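PDB 5NRK: DocCel5: Type I dockerin repeat domain from A. cellulolyticus family 5 endoglucanase WP_010249057 S15I, I16N mutant, which probably binds a type I cohesin module through its calcium-loaded dockerin repeats, fixing the endoglucanase that carries it to the cellulosome scaffold. Local coordinates for residues 34-37 against 38-42. Residues are numbered along the deposited sequence; the frame is centred on the assembly and turned at random.
Sequences DDIK and AGDLN. With CA (calcium ion), chain F; CA (calcium ion), chain G.
Ile-36 and Asp-40 meet one turn apart at the end of the short helix 35-39, which leads into the second EF-hand-like calcium loop of this type I dockerin. With its CG2 anti to the backbone N, Ile-36 lays that methyl beside Asp-40 CB, 3.9 Å away, and the two side chains pass at a slant. Asp-40 N donates to Ile-36 O (2.9 Å); Gly-39 N to Asp-35 O and Ala-38 N to Asp-34 O follow the same spacing. These are the helical bonds from residue i+4 back to i. Asp-34 is the N-cap: its carboxylate folds over the first turn and OD1 takes a bond from Lys-37 N, 3.0 Å long and nearly straight at 165°, the donor standing well above the carboxylate plane. Ala-38 is buried, its CB resting 3.5 Å from Asp-34 O and against Ala-32, whereas the Lys-37 side chain touches Lys-1. A calcium ion lies near each end of the helix. Asp-35 OD1 binds one, together with Asp-29, the carbonyl oxygens of Phe-30 and Ala-32, and two waters. At the other end Asp-40 and Asn-42 begin the loop completed by Asp-44, Ser-46 and Asp-51. With CG of Asp-40 anti to the backbone N (chi1 179°), the carboxylate reaches out to the loop and is fixed at both oxygens, OD1 binding calcium and OD2 accepting from Lys-45 N. Where the chain leaves the helix, water 1 donates to both Lys-37 O and Asp-40 O, lying 2.6 Å from the latter.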
# COMPACT_ATOMS: atom_id res chain seq x y z
N ASP B 34 15.78 -7.71 -5.06
CA ASP B 34 16.84 -6.77 -4.72
C ASP B 34 16.17 -5.41 -4.50
O ASP B 34 16.00 -4.62 -5.44
CB ASP B 34 17.89 -6.73 -5.83
CG ASP B 34 19.12 -5.91 -5.45
OD1 ASP B 34 19.02 -5.02 -4.57
OD2 ASP B 34 20.19 -6.17 -6.07
N ASP B 35 15.80 -5.15 -3.25
CA ASP B 35 15.05 -3.96 -2.91
C ASP B 35 15.80 -2.67 -3.24
O ASP B 35 15.22 -1.74 -3.80
CB ASP B 35 14.72 -3.96 -1.42
CG ASP B 35 13.78 -5.05 -1.03
OD1 ASP B 35 14.18 -6.23 -1.14
OD2 ASP B 35 12.69 -4.75 -0.54
N ILE B 36 17.09 -2.63 -2.91
CA ILE B 36 17.86 -1.41 -3.11
C ILE B 36 18.03 -1.17 -4.60
O ILE B 36 17.85 -0.06 -5.07
CB ILE B 36 19.23 -1.46 -2.39
CG1 ILE B 36 19.06 -1.60 -0.88
CG2 ILE B 36 20.06 -0.22 -2.72
CD1 ILE B 36 18.40 -0.46 -0.16
N LYS B 37 18.33 -2.20 -5.36
CA LYS B 37 18.46 -2.03 -6.79
C LYS B 37 17.16 -1.51 -7.41
O LYS B 37 17.19 -0.65 -8.29
CB LYS B 37 18.84 -3.35 -7.46
CG LYS B 37 18.97 -3.27 -8.97
CD LYS B 37 20.10 -2.39 -9.48
CE LYS B 37 20.44 -2.74 -10.93
NZ LYS B 37 21.45 -1.82 -11.53
N ALA B 38 16.02 -2.04 -6.96
CA ALA B 38 14.74 -1.63 -7.53
C ALA B 38 14.29 -0.26 -7.06
O ALA B 38 13.68 0.48 -7.83
CB ALA B 38 13.67 -2.67 -7.23
N GLY B 39 14.58 0.08 -5.80
CA GLY B 39 14.01 1.26 -5.15
C GLY B 39 14.89 2.48 -5.06
O GLY B 39 14.39 3.57 -4.78
N ASP B 40 16.20 2.30 -5.22
CA ASP B 40 17.16 3.40 -5.09
C ASP B 40 17.41 4.00 -6.46
O ASP B 40 18.17 3.45 -7.27
CB ASP B 40 18.46 2.93 -4.46
CG ASP B 40 19.46 4.02 -4.33
OD1 ASP B 40 19.06 5.20 -4.21
OD2 ASP B 40 20.67 3.69 -4.34
N LEU B 41 16.79 5.14 -6.69
CA LEU B 41 16.78 5.75 -8.02
C LEU B 41 17.79 6.88 -8.17
O LEU B 41 17.97 7.40 -9.28
CB LEU B 41 15.40 6.25 -8.35
CG LEU B 41 14.29 5.21 -8.23
CD1 LEU B 41 12.94 5.80 -8.62
CD2 LEU B 41 14.58 3.97 -9.07
N ASN B 42 18.48 7.22 -7.09
CA ASN B 42 19.58 8.21 -7.14
C ASN B 42 20.93 7.69 -6.69
O ASN B 42 21.89 8.45 -6.67
CB ASN B 42 19.18 9.49 -6.39
CG ASN B 42 18.79 9.23 -4.96
OD1 ASN B 42 18.99 8.13 -4.46
ND2 ASN B 42 18.24 10.23 -4.28
CA CA F . 17.91 6.68 -2.88
CA CA G . 12.41 -7.75 -1.46
O HOH W 1 19.19 1.23 -8.19
O HOH W 2 17.46 8.77 -1.75
O HOH W 3 11.29 -9.93 -2.13
O HOH W 4 14.32 -9.30 -0.71